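Beta subunit of a putative Aromatic-ring-hydroxylating dioxygenase (Novosphingobium aromaticivorans DSM 12444, PDB 3EBY) is the putative beta subunit of an aromatic-ring-hydroxylating dioxygenase, probably serving mainly as a structural partner to the catalytic alpha subunit. Local coordinates at residues 44-49 with 145-150; 93-98 with 105-110; 33-38 with 71-76; 101-106 with 133-138. All blocks are in the same frame, centred on the assembly; numbering follows the deposited sequence. Where two conformers were deposited one is given.

Contact 1: 44-49 with 145-150; sequences LYQVIA and SRTCIY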
loop_
_atom_site.group_PDB
_atom_site.type_symbol
_atom_site.label_atom_id
_atom_site.label_comp_id
_atom_site.label_asym_id
_atom_site.label_seq_id
_atom_site.Cartn_x
_atom_site.Cartn_y
_atom_site.Cartn_z
ATOM N N LEU A 44 -3.910 -4.117 -24.825
ATOM C CA LEU A 44 -4.182 -2.687 -24.772
ATOM C C LEU A 44 -3.658 -2.121 -23.431
ATOM O O LEU A 44 -3.932 -2.676 -22.375
ATOM C CB LEU A 44 -5.679 -2.410 -24.921
ATOM C CG LEU A 44 -6.076 -0.916 -24.845
ATOM C CD1 LEU A 44 -5.553 -0.158 -26.081
ATOM C CD2 LEU A 44 -7.575 -0.760 -24.724
ATOM N N TYR A 45 -2.784 -1.130 -23.524
ATOM C CA TYR A 45 -2.295 -0.403 -22.363
ATOM C C TYR A 45 -2.575 1.070 -22.601
ATOM O O TYR A 45 -2.151 1.627 -23.615
ATOM C CB TYR A 45 -0.787 -0.616 -22.170
ATOM C CG TYR A 45 -0.203 0.208 -21.037
ATOM C CD1 TYR A 45 -0.385 -0.175 -19.715
ATOM C CD2 TYR A 45 0.472 1.396 -21.286
ATOM C CE1 TYR A 45 0.136 0.599 -18.645
ATOM C CE2 TYR A 45 0.998 2.176 -20.239
ATOM C CZ TYR A 45 0.866 1.758 -18.937
ATOM O OH TYR A 45 1.385 2.552 -17.922
ATOM N N GLN A 46 -3.237 1.708 -21.652
ATOM C CA GLN A 46 -3.479 3.129 -21.766
ATOM C C GLN A 46 -3.481 3.819 -20.416
ATOM O O GLN A 46 -3.707 3.190 -19.351
ATOM C CB GLN A 46 -4.774 3.401 -22.537
ATOM C CG GLN A 46 -6.032 3.024 -21.841
ATOM C CD GLN A 46 -7.255 3.055 -22.778
ATOM O OE1 GLN A 46 -7.212 3.640 -23.879
ATOM N NE2 GLN A 46 -8.328 2.414 -22.352
ATOM N N VAL A 47 -3.192 5.113 -20.463
ATOM C CA VAL A 47 -3.120 5.960 -19.278
ATOM C C VAL A 47 -4.048 7.170 -19.579
ATOM O O VAL A 47 -3.813 7.929 -20.545
ATOM C CB VAL A 47 -1.656 6.404 -18.992
ATOM C CG1 VAL A 47 -1.620 7.391 -17.804
ATOM C CG2 VAL A 47 -0.733 5.143 -18.717
ATOM N N ILE A 48 -5.131 7.282 -18.808
ATOM C CA ILE A 48 -6.200 8.236 -19.089
ATOM C C ILE A 48 -6.647 8.933 -17.826
ATOM O O ILE A 48 -6.710 8.320 -16.754
ATOM C CB ILE A 48 -7.429 7.541 -19.722
ATOM C CG1 ILE A 48 -7.756 6.241 -18.978
ATOM C CG2 ILE A 48 -7.167 7.242 -21.169
ATOM C CD1 ILE A 48 -9.216 5.799 -19.131
ATOM N N ALA A 49 -6.910 10.232 -17.936
ATOM C CA ALA A 49 -7.373 11.030 -16.770
ATOM C C ALA A 49 -8.763 10.592 -16.315
ATOM O O ALA A 49 -9.608 10.245 -17.140
ATOM C CB ALA A 49 -7.373 12.523 -17.134
ATOM N N SER A 145 -5.708 -6.320 -21.066
ATOM C CA SER A 145 -5.810 -4.862 -21.094
ATOM C C SER A 145 -5.622 -4.251 -19.719
ATOM O O SER A 145 -6.093 -4.785 -18.705
ATOM C CB SER A 145 -7.151 -4.408 -21.676
ATOM O OG SER A 145 -8.233 -4.738 -20.824
ATOM N N ARG A 146 -4.928 -3.125 -19.701
ATOM C CA ARG A 146 -4.740 -2.301 -18.457
ATOM C C ARG A 146 -4.963 -0.849 -18.801
ATOM O O ARG A 146 -4.281 -0.269 -19.691
ATOM C CB ARG A 146 -3.352 -2.516 -17.853
ATOM C CG ARG A 146 -2.899 -1.451 -16.812
ATOM C CD ARG A 146 -1.820 -1.987 -15.839
ATOM N NE ARG A 146 -2.432 -2.891 -14.842
ATOM C CZ ARG A 146 -1.773 -3.488 -13.852
ATOM N NH1 ARG A 146 -0.472 -3.260 -13.663
ATOM N NH2 ARG A 146 -2.429 -4.233 -12.984
ATOM N N THR A 147 -5.901 -0.251 -18.086
ATOM C CA THR A 147 -6.161 1.156 -18.167
ATOM C C THR A 147 -5.805 1.777 -16.807
ATOM O O THR A 147 -6.298 1.347 -15.783
ATOM C CB THR A 147 -7.649 1.437 -18.491
ATOM O OG1 THR A 147 -8.001 0.869 -19.766
ATOM C CG2 THR A 147 -7.925 2.942 -18.499
ATOM N N CYS A 148 -4.886 2.736 -16.829
ATOM C CA CYS A 148 -4.475 3.448 -15.621
ATOM C C CYS A 148 -5.262 4.733 -15.565
ATOM O O CYS A 148 -5.028 5.656 -16.374
ATOM C CB CYS A 148 -2.969 3.770 -15.682
ATOM S SG CYS A 148 -1.885 2.352 -16.047
ATOM N N ILE A 149 -6.303 4.738 -14.732
ATOM C CA ILE A 149 -7.207 5.896 -14.614
ATOM C C ILE A 149 -6.694 6.827 -13.489
ATOM O O ILE A 149 -6.723 6.453 -12.296
ATOM C CB ILE A 149 -8.677 5.448 -14.294
ATOM C CG1 ILE A 149 -9.195 4.452 -15.339
ATOM C CG2 ILE A 149 -9.601 6.702 -14.201
ATOM C CD1 ILE A 149 -10.640 4.006 -15.127
ATOM N N TYR A 150 -6.135 7.985 -13.866
ATOM C CA TYR A 150 -5.325 8.754 -12.929
ATOM C C TYR A 150 -5.912 10.114 -12.529
ATOM O O TYR A 150 -6.689 10.744 -13.285
ATOM C CB TYR A 150 -3.878 8.908 -13.442
ATOM C CG TYR A 150 -3.748 9.876 -14.628
ATOM C CD1 TYR A 150 -3.546 11.231 -14.420
ATOM C CD2 TYR A 150 -3.845 9.420 -15.941
ATOM C CE1 TYR A 150 -3.431 12.116 -15.500
ATOM C CE2 TYR A 150 -3.726 10.309 -17.030
ATOM C CZ TYR A 150 -3.556 11.644 -16.795
ATOM O OH TYR A 150 -3.425 12.519 -17.873
#
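Two parallel strands, 44-49 and 145-150, pair in the middle of the sheet, where Gln46 and Thr147 lie side by side and five backbone hydrogen bonds form the ladder. The central bond, from Cys148 N to Gln46 O, is 2.8 Å long and nearly straight at 172°. On the face that carries Leu44 and Ile48, Gln46 NE2 donates a hydrogen bond to Thr147 OG1 (3.0 Å), with the oxygen in the amide plane. Strands 43-49 and 142-150 are the only parallel neighbours in the mixed sheet of this NTF2-like cone fold. On the other face Cys148 SG comes obliquely to the Tyr45 ring, 3.7 Å from CE1, a sulfur-aromatic contact suited to a small, polarisable side chain; the Tyr45 hydroxyl goes on to the C-terminal carboxylate, on Ile163. At the far end Tyr150 CG sits between its backbone N and carbonyl carbon (chi1 72°), which swings the ring back against the partner strand: Ala49 CA lies over one face, 3.9 Å from the centroid, and Val47 CG1 is 3.5 Å from Tyr150 CD2. Were the ring cut back to an alanine, Ala49 CA would probably lose its aromatic cover and a gap open beside Val47.

Contact 2: 93-98 with 105-110; sequences GRAVIT and VSAEAS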
loop_
_atom_site.group_PDB
_atom_site.type_symbol
_atom_site.label_atom_id
_atom_site.label_comp_id
_atom_site.label_asym_id
_atom_site.label_seq_id
_atom_site.Cartn_x
_atom_site.Cartn_y
_atom_site.Cartn_z
ATOM N N GLY A 93 -2.384 -1.256 -4.200
ATOM C CA GLY A 93 -3.331 -1.881 -3.306
ATOM C C GLY A 93 -3.702 -3.294 -3.703
ATOM O O GLY A 93 -3.468 -3.732 -4.846
ATOM N N ARG A 94 -4.327 -4.014 -2.770
ATOM C CA ARG A 94 -4.875 -5.332 -3.060
ATOM C C ARG A 94 -5.961 -5.215 -4.141
ATOM O O ARG A 94 -6.747 -4.283 -4.139
ATOM C CB ARG A 94 -5.425 -5.960 -1.784
ATOM C CG ARG A 94 -6.008 -7.356 -1.942
ATOM C CD ARG A 94 -6.459 -7.852 -0.585
ATOM N NE ARG A 94 -7.059 -9.180 -0.610
ATOM C CZ ARG A 94 -6.421 -10.294 -0.290
ATOM N NH1 ARG A 94 -5.115 -10.281 -0.077
ATOM N NH2 ARG A 94 -7.074 -11.446 -0.270
ATOM N N ALA A 95 -5.999 -6.179 -5.046
ATOM C CA ALA A 95 -6.942 -6.159 -6.179
ATOM C C ALA A 95 -8.345 -6.573 -5.752
ATOM O O ALA A 95 -8.521 -7.529 -4.971
ATOM C CB ALA A 95 -6.443 -7.084 -7.321
ATOM N N VAL A 96 -9.335 -5.883 -6.319
ATOM C CA VAL A 96 -10.737 -6.300 -6.242
ATOM C C VAL A 96 -11.160 -6.935 -7.550
ATOM O O VAL A 96 -11.131 -6.291 -8.622
ATOM C CB VAL A 96 -11.675 -5.091 -5.923
ATOM C CG1 VAL A 96 -13.130 -5.548 -5.826
ATOM C CG2 VAL A 96 -11.233 -4.381 -4.612
ATOM N N ILE A 97 -11.436 -8.228 -7.500
ATOM C CA ILE A 97 -11.901 -8.952 -8.678
ATOM C C ILE A 97 -13.363 -8.570 -8.941
ATOM O O ILE A 97 -14.234 -8.722 -8.060
ATOM C CB ILE A 97 -11.744 -10.462 -8.497
ATOM C CG1 ILE A 97 -10.247 -10.828 -8.441
ATOM C CG2 ILE A 97 -12.462 -11.247 -9.639
ATOM C CD1 ILE A 97 -9.995 -12.258 -8.014
ATOM N N THR A 98 -13.619 -8.100 -10.156
ATOM C CA THR A 98 -14.913 -7.560 -10.535
ATOM C C THR A 98 -15.706 -8.439 -11.497
ATOM O O THR A 98 -16.867 -8.152 -11.765
ATOM C CB THR A 98 -14.760 -6.167 -11.176
ATOM O OG1 THR A 98 -13.926 -6.252 -12.347
ATOM C CG2 THR A 98 -14.161 -5.171 -10.175
ATOM N N VAL A 105 -10.302 -12.836 -16.186
ATOM C CA VAL A 105 -10.695 -12.200 -14.948
ATOM C C VAL A 105 -10.504 -10.682 -15.030
ATOM O O VAL A 105 -9.448 -10.210 -15.448
ATOM C CB VAL A 105 -9.860 -12.755 -13.771
ATOM C CG1 VAL A 105 -10.184 -12.034 -12.482
ATOM C CG2 VAL A 105 -10.094 -14.261 -13.622
ATOM N N SER A 106 -11.547 -9.936 -14.694
ATOM C CA SER A 106 -11.442 -8.483 -14.587
ATOM C C SER A 106 -11.147 -8.118 -13.143
ATOM O O SER A 106 -11.594 -8.797 -12.214
ATOM C CB SER A 106 -12.721 -7.795 -15.058
ATOM O OG SER A 106 -13.850 -8.227 -14.325
ATOM N N ALA A 107 -10.321 -7.103 -12.966
ATOM C CA ALA A 107 -9.942 -6.618 -11.607
ATOM C C ALA A 107 -9.562 -5.166 -11.626
ATOM O O ALA A 107 -9.253 -4.614 -12.673
ATOM C CB ALA A 107 -8.797 -7.458 -11.009
ATOM N N GLU A 108 -9.570 -4.565 -10.436
ATOM C CA GLU A 108 -9.154 -3.173 -10.243
ATOM C C GLU A 108 -8.309 -3.072 -8.988
ATOM O O GLU A 108 -8.537 -3.810 -8.041
ATOM C CB GLU A 108 -10.372 -2.258 -10.136
ATOM C CG GLU A 108 -11.363 -2.409 -11.306
ATOM C CD GLU A 108 -12.513 -1.410 -11.296
ATOM O OE1 GLU A 108 -12.547 -0.476 -10.449
ATOM O OE2 GLU A 108 -13.409 -1.597 -12.143
ATOM N N ALA A 109 -7.305 -2.183 -9.006
ATOM C CA ALA A 109 -6.434 -1.969 -7.848
ATOM C C ALA A 109 -5.951 -0.527 -7.822
ATOM O O ALA A 109 -5.537 0.014 -8.860
ATOM C CB ALA A 109 -5.248 -2.939 -7.898
ATOM N N SER A 110 -6.042 0.115 -6.655
ATOM C CA SER A 110 -5.525 1.455 -6.472
ATOM C C SER A 110 -4.017 1.423 -6.482
ATOM O O SER A 110 -3.417 0.427 -6.120
ATOM C CB SER A 110 -6.003 2.080 -5.149
ATOM O OG SER A 110 -7.400 2.321 -5.222
HETATM O O HOH W 1 -6.696 -1.485 -4.247
HETATM O O HOH W 2 -13.581 -3.812 -13.685
#
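A beta hairpin brings 93-98 against 105-110, an outermost strand of the sheet within this chain against its antiparallel neighbour, and a paired hydroxyl contact closes the end nearer the turn. Val96 and Glu108 form a hydrogen-bonded pair: Val96 N reaches Glu108 O at 2.8 Å, almost in line with the carbonyl, and Glu108 N returns to Val96 O at 3.0 Å. Ile97 faces Ala107 in the next, non-hydrogen-bonded pair, and Ile97 CG2 meets Val105 CG1 at 3.7 Å. The small side chains of Ala95 and Ala107 suit the close approach of the two strands and of helix 8-28, whose Ile16 packs on Ala95; Ile97 and Val105 fill out the apolar layer, with Gln13 on Ile97 and Ile16 on Val105.

The other side is mixed, with a polar cluster near the turn. Thr98 OG1 and Ser106 OG are 2.8 Å apart and hydrogen-bonded, each oxygen placed between its own backbone N and carbonyl carbon (chi1 59° and 58°), which turns the two hydroxyls to one another. A water continues the chain, 2.8 Å from Thr98 OG1 and donating to Glu108 OE2, while Glu108 OE1 forms a salt bridge with Lys129. Toward the other end the pairing gives way: Gly93 N still bonds Ser110 O at 2.8 Å, but a second water bridges Arg94 O and Ser110 N. Arg94 NE forms a salt bridge with Asp18 OD1 of the second subunit, whose Leu25 packs on Val96 and Glu108. Glu108 is likely to remain ionised, its charge balanced by Lys129 and its other oxygen bonded by the water that links it to Thr98.

Contact 3: 33-38 with 71-76; sequences EQWPTL and ADRVVA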
loop_
_atom_site.group_PDB
_atom_site.type_symbol
_atom_site.label_atom_id
_atom_site.label_comp_id
_atom_site.label_asym_id
_atom_site.label_seq_id
_atom_site.Cartn_x
_atom_site.Cartn_y
_atom_site.Cartn_z
ATOM N N GLU A 33 12.735 -3.852 -19.793
ATOM C CA GLU A 33 12.626 -4.934 -20.783
ATOM C C GLU A 33 11.629 -6.040 -20.369
ATOM O O GLU A 33 11.091 -6.734 -21.223
ATOM C CB GLU A 33 13.997 -5.542 -21.062
ATOM C CG GLU A 33 14.902 -4.676 -21.901
ATOM C CD GLU A 33 15.596 -3.563 -21.128
ATOM O OE1 GLU A 33 15.528 -3.542 -19.865
ATOM O OE2 GLU A 33 16.218 -2.696 -21.798
ATOM N N GLN A 34 11.422 -6.229 -19.068
ATOM C CA GLN A 34 10.464 -7.232 -18.584
ATOM C C GLN A 34 9.010 -6.777 -18.767
ATOM O O GLN A 34 8.102 -7.601 -18.864
ATOM C CB GLN A 34 10.702 -7.558 -17.085
ATOM C CG GLN A 34 9.699 -8.632 -16.501
ATOM C CD GLN A 34 9.846 -8.887 -14.961
ATOM O OE1 GLN A 34 10.486 -8.117 -14.246
ATOM N NE2 GLN A 34 9.167 -9.907 -14.469
ATOM N N TRP A 35 8.805 -5.464 -18.833
ATOM C CA TRP A 35 7.460 -4.891 -18.767
ATOM C C TRP A 35 6.535 -5.367 -19.917
ATOM O O TRP A 35 5.410 -5.800 -19.645
ATOM C CB TRP A 35 7.529 -3.350 -18.655
ATOM C CG TRP A 35 6.190 -2.636 -18.757
ATOM C CD1 TRP A 35 5.208 -2.576 -17.794
ATOM C CD2 TRP A 35 5.776 -1.756 -19.801
ATOM N NE1 TRP A 35 4.173 -1.772 -18.220
ATOM C CE2 TRP A 35 4.497 -1.254 -19.451
ATOM C CE3 TRP A 35 6.353 -1.355 -21.015
ATOM C CZ2 TRP A 35 3.780 -0.381 -20.275
ATOM C CZ3 TRP A 35 5.642 -0.495 -21.838
ATOM C CH2 TRP A 35 4.379 0.021 -21.438
ATOM N N PRO A 36 7.018 -5.332 -21.182
ATOM C CA PRO A 36 6.150 -5.793 -22.278
ATOM C C PRO A 36 5.773 -7.285 -22.159
ATOM O O PRO A 36 4.693 -7.662 -22.555
ATOM C CB PRO A 36 6.987 -5.510 -23.541
ATOM C CG PRO A 36 7.960 -4.441 -23.126
ATOM C CD PRO A 36 8.272 -4.739 -21.701
ATOM N N THR A 37 6.645 -8.089 -21.528
ATOM C CA THR A 37 6.397 -9.536 -21.368
ATOM C C THR A 37 5.228 -9.868 -20.430
ATOM O O THR A 37 4.726 -11.010 -20.423
ATOM C CB THR A 37 7.666 -10.308 -20.875
ATOM O OG1 THR A 37 7.875 -10.107 -19.475
ATOM C CG2 THR A 37 8.922 -9.917 -21.699
ATOM N N LEU A 38 4.801 -8.889 -19.646
ATOM C CA LEU A 38 3.701 -9.054 -18.667
ATOM C C LEU A 38 2.323 -8.946 -19.335
ATOM O O LEU A 38 1.291 -9.124 -18.694
ATOM C CB LEU A 38 3.827 -8.015 -17.551
ATOM C CG LEU A 38 5.207 -7.968 -16.878
ATOM C CD1 LEU A 38 5.256 -6.927 -15.743
ATOM C CD2 LEU A 38 5.572 -9.379 -16.336
ATOM N N ALA A 71 7.004 -2.412 -26.646
ATOM C CA ALA A 71 8.431 -2.610 -26.882
ATOM C C ALA A 71 9.044 -1.370 -27.490
ATOM O O ALA A 71 10.150 -0.985 -27.117
ATOM C CB ALA A 71 8.668 -3.822 -27.774
ATOM N N ASP A 72 8.314 -0.711 -28.388
ATOM C CA ASP A 72 8.794 0.538 -28.995
ATOM C C ASP A 72 9.098 1.577 -27.922
ATOM O O ASP A 72 10.086 2.304 -28.026
ATOM C CB ASP A 72 7.782 1.126 -29.967
ATOM C CG ASP A 72 7.704 0.372 -31.294
ATOM O OD1 ASP A 72 8.627 -0.398 -31.622
ATOM O OD2 ASP A 72 6.706 0.609 -32.020
ATOM N N ARG A 73 8.239 1.663 -26.912
ATOM C CA ARG A 73 8.467 2.597 -25.802
ATOM C C ARG A 73 9.745 2.262 -25.008
ATOM O O ARG A 73 10.523 3.150 -24.674
ATOM C CB ARG A 73 7.236 2.639 -24.869
ATOM C CG ARG A 73 7.399 3.582 -23.687
ATOM C CD ARG A 73 6.038 3.848 -23.013
ATOM N NE ARG A 73 5.182 4.730 -23.810
ATOM C CZ ARG A 73 5.374 6.051 -23.935
ATOM N NH1 ARG A 73 6.302 6.673 -23.212
ATOM N NH2 ARG A 73 4.580 6.767 -24.711
ATOM N N VAL A 74 9.943 0.994 -24.682
ATOM C CA VAL A 74 11.132 0.592 -23.910
ATOM C C VAL A 74 12.412 0.896 -24.698
ATOM O O VAL A 74 13.366 1.495 -24.159
ATOM C CB VAL A 74 11.073 -0.898 -23.560
ATOM C CG1 VAL A 74 12.414 -1.360 -22.925
ATOM C CG2 VAL A 74 9.867 -1.183 -22.642
ATOM N N VAL A 75 12.407 0.532 -25.982
ATOM C CA VAL A 75 13.532 0.835 -26.897
ATOM C C VAL A 75 13.856 2.337 -26.932
ATOM O O VAL A 75 15.021 2.736 -26.834
ATOM C CB VAL A 75 13.249 0.333 -28.320
ATOM C CG1 VAL A 75 14.245 0.953 -29.327
ATOM C CG2 VAL A 75 13.294 -1.207 -28.365
ATOM N N ALA A 76 12.830 3.163 -27.091
ATOM C CA ALA A 76 13.014 4.607 -27.125
ATOM C C ALA A 76 13.572 5.149 -25.783
ATOM O O ALA A 76 14.413 6.042 -25.775
ATOM C CB ALA A 76 11.700 5.297 -27.473
#
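Val74 meets the 33-38 segment with both of its methyl groups. CG2 lies 3.8 Å from Pro36 CG and 3.9 Å from Trp35 CE3, coming to the indole at its edge, near the ring plane. Val74 CG1 meets the backbone of Glu33, 4.0 Å from N. The branching at CB does this: CG1 is anti to the backbone N (chi1 172°) and CG2 anti to the carbonyl carbon, and the two methyls diverge toward different residues. No hydrogen bond crosses between the segments, and the core of the contact is apolar. With the valine shortened to an alanine, the proline ring and the indole edge would probably lose their common methyl partner, a gap opening between them.

Pro36 suits its place because its ring offers a compact, rigid apolar surface and its fixed phi fits the helical backbone of 33-38. This segment follows helix 8-28 and leads into the short strand 39-40, while 71-76 belongs to helix 67-79; the contact therefore joins the loop after helix 8-28 to helix 67-79 beside the sheet of this NTF2-like fold. Within 33-38, Thr37 OG1 bonds Gln34 O at 2.6 Å, in the carbonyl plane on a lone pair.

Farther out, the indole is fixed from several sides. Its NE1 bonds the hydroxyl of Tyr23, and the rings of Phe39 and Tyr45 meet it edge-to-face. Leu70, one helical turn before Val74, touches both Trp35 and Pro36, and the Glu33 carboxylate reaches along helix 67-79 to a salt bridge with Arg78.

Contact 4: 101-106 with 133-138; sequences EGDQVS and RFDLSG
Gln104 and Asp135 lie side by side and point the same way, their amide and carboxylate planes 64° apart, where strand 104-106 pairs antiparallel with strand 133-135 at one end of a beta hairpin. The Gln104 chain bends at chi2 (-59°), which brings NE2 between Asp135 OD1 and Asp103 OD1: it gives one hydrogen bond to Asp135 OD1 at 3.1 Å, from above the carboxylate plane, and another to Asp103 OD1 at 2.7 Å. An amide suits this spot, because its two N-H groups bridge two aspartates whose OD1 atoms stand 4.5 Å apart and would otherwise probably repel each other more strongly.

On the opposite face Val105 sits beside Phe134 in a hydrogen-bonded pair, and its CG2 meets Leu136 CD2 at 3.7 Å, the two side chains crossing obliquely. Helix 8-28 covers this apolar side, with Ile16 on Phe134 and Phe19 edge-to-face with the Phe134 ring. Beyond the strand Leu136 N bonds Asp103 O at 2.7 Å, and a type II' turn from Glu101 to Gln104 leads back toward the preceding strand. Asp135 OD1 also closes an Asx turn, accepting from Ser137 N at 3.0 Å and, on its syn side, from Ser137 OG at 2.8 Å.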
loop_
_atom_site.group_PDB
_atom_site.type_symbol
_atom_site.label_atom_id
_atom_site.label_comp_id
_atom_site.label_asym_id
_atom_site.label_seq_id
_atom_site.Cartn_x
_atom_site.Cartn_y
_atom_site.Cartn_z
ATOM N N GLU A 101 -15.054 -14.764 -16.153
ATOM C CA GLU A 101 -15.647 -15.557 -17.216
ATOM C C GLU A 101 -14.632 -16.618 -17.625
ATOM O O GLU A 101 -13.738 -16.366 -18.432
ATOM C CB GLU A 101 -16.030 -14.662 -18.388
ATOM C CG GLU A 101 -17.175 -13.691 -18.077
ATOM N N GLY A 102 -14.717 -17.778 -16.979
ATOM C CA GLY A 102 -13.738 -18.833 -17.188
ATOM C C GLY A 102 -12.378 -18.419 -16.666
ATOM O O GLY A 102 -12.240 -18.082 -15.489
ATOM N N ASP A 103 -11.359 -18.438 -17.516
ATOM C CA ASP A 103 -10.018 -18.021 -17.073
ATOM C C ASP A 103 -9.672 -16.597 -17.539
ATOM O O ASP A 103 -8.494 -16.222 -17.619
ATOM C CB ASP A 103 -8.953 -19.026 -17.522
ATOM C CG ASP A 103 -8.997 -19.294 -18.998
ATOM O OD1 ASP A 103 -9.384 -18.388 -19.750
ATOM O OD2 ASP A 103 -8.668 -20.424 -19.407
ATOM N N GLN A 104 -10.705 -15.810 -17.842
ATOM C CA GLN A 104 -10.538 -14.377 -18.055
ATOM C C GLN A 104 -11.126 -13.647 -16.834
ATOM O O GLN A 104 -12.262 -13.897 -16.432
ATOM C CB GLN A 104 -11.230 -13.961 -19.329
ATOM C CG GLN A 104 -10.843 -14.842 -20.540
ATOM C CD GLN A 104 -9.341 -14.821 -20.821
ATOM O OE1 GLN A 104 -8.766 -13.763 -21.094
ATOM N NE2 GLN A 104 -8.694 -15.991 -20.726
ATOM N N VAL A 105 -10.302 -12.836 -16.186
ATOM C CA VAL A 105 -10.695 -12.200 -14.948
ATOM C C VAL A 105 -10.504 -10.682 -15.030
ATOM O O VAL A 105 -9.448 -10.210 -15.448
ATOM C CB VAL A 105 -9.860 -12.755 -13.771
ATOM C CG1 VAL A 105 -10.184 -12.034 -12.482
ATOM C CG2 VAL A 105 -10.094 -14.261 -13.622
ATOM N N SER A 106 -11.547 -9.936 -14.694
ATOM C CA SER A 106 -11.442 -8.483 -14.587
ATOM C C SER A 106 -11.147 -8.118 -13.143
ATOM O O SER A 106 -11.594 -8.797 -12.214
ATOM C CB SER A 106 -12.721 -7.795 -15.058
ATOM O OG SER A 106 -13.850 -8.227 -14.325
ATOM N N ARG A 133 -8.111 -6.374 -17.441
ATOM C CA ARG A 133 -8.592 -7.673 -17.905
ATOM C C ARG A 133 -7.382 -8.589 -18.003
ATOM O O ARG A 133 -6.423 -8.291 -18.737
ATOM C CB ARG A 133 -9.258 -7.566 -19.280
ATOM C CG ARG A 133 -10.448 -6.639 -19.298
ATOM C CD ARG A 133 -11.285 -6.783 -20.568
ATOM N NE ARG A 133 -10.655 -6.182 -21.741
ATOM C CZ ARG A 133 -10.436 -6.807 -22.901
ATOM N NH1 ARG A 133 -10.817 -8.076 -23.084
ATOM N NH2 ARG A 133 -9.873 -6.139 -23.909
ATOM N N PHE A 134 -7.383 -9.609 -17.153
ATOM C CA PHE A 134 -6.331 -10.611 -17.083
ATOM C C PHE A 134 -6.711 -11.893 -17.838
ATOM O O PHE A 134 -7.843 -12.385 -17.739
ATOM C CB PHE A 134 -6.048 -10.983 -15.622
ATOM C CG PHE A 134 -5.277 -9.963 -14.878
ATOM C CD1 PHE A 134 -3.886 -9.979 -14.908
ATOM C CD2 PHE A 134 -5.917 -9.025 -14.095
ATOM C CE1 PHE A 134 -3.152 -9.038 -14.221
ATOM C CE2 PHE A 134 -5.168 -8.096 -13.367
ATOM C CZ PHE A 134 -3.780 -8.116 -13.452
ATOM N N ASP A 135 -5.722 -12.471 -18.494
ATOM C CA ASP A 135 -5.831 -13.780 -19.123
ATOM C C ASP A 135 -5.074 -14.777 -18.218
ATOM O O ASP A 135 -3.843 -14.691 -18.084
ATOM C CB ASP A 135 -5.187 -13.708 -20.503
ATOM C CG ASP A 135 -5.182 -15.045 -21.237
ATOM O OD1 ASP A 135 -5.643 -16.069 -20.672
ATOM O OD2 ASP A 135 -4.794 -15.045 -22.437
ATOM N N LEU A 136 -5.828 -15.650 -17.534
ATOM C CA LEU A 136 -5.253 -16.635 -16.606
ATOM C C LEU A 136 -5.224 -18.034 -17.229
ATOM O O LEU A 136 -5.122 -19.026 -16.505
ATOM C CB LEU A 136 -6.073 -16.703 -15.299
ATOM C CG LEU A 136 -5.639 -15.801 -14.149
ATOM C CD1 LEU A 136 -5.250 -14.442 -14.644
ATOM C CD2 LEU A 136 -6.743 -15.714 -13.064
ATOM N N SER A 137 -5.313 -18.106 -18.558
ATOM C CA SER A 137 -5.281 -19.385 -19.267
ATOM C C SER A 137 -3.856 -19.912 -19.328
ATOM O O SER A 137 -2.902 -19.166 -19.129
ATOM C CB SER A 137 -5.811 -19.216 -20.691
ATOM O OG SER A 137 -4.837 -18.576 -21.510
ATOM N N GLY A 138 -3.728 -21.208 -19.601
ATOM C CA GLY A 138 -2.433 -21.820 -19.911
ATOM C C GLY A 138 -1.375 -21.682 -18.834
ATOM O O GLY A 138 -0.204 -21.421 -19.134
#

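In the fold
Contacts 1, 2 and 4 lie on one sheet, whose neighbouring strands run from 43-49 through 142-150, 122-135 and 104-116 to 87-101. Contacts 2 and 4 share Val105 and Ser106, their centres about 13 Å apart; the two use different edges of strand 104-116, toward 87-101 and toward 122-135. Contact 4 joins contact 1 through a probable backbone hydrogen bond, Ser145 O to Arg133 N at 2.9 Å, although their centres are about 18 Å apart. Contact 3 lies away from the hairpins, about 23 Å from contact 2 between centres, yet reaches contact 1 where Tyr45 CE2 packs 3.8 Å from Trp35 CZ2. No ligand or active site is defined among these contacts.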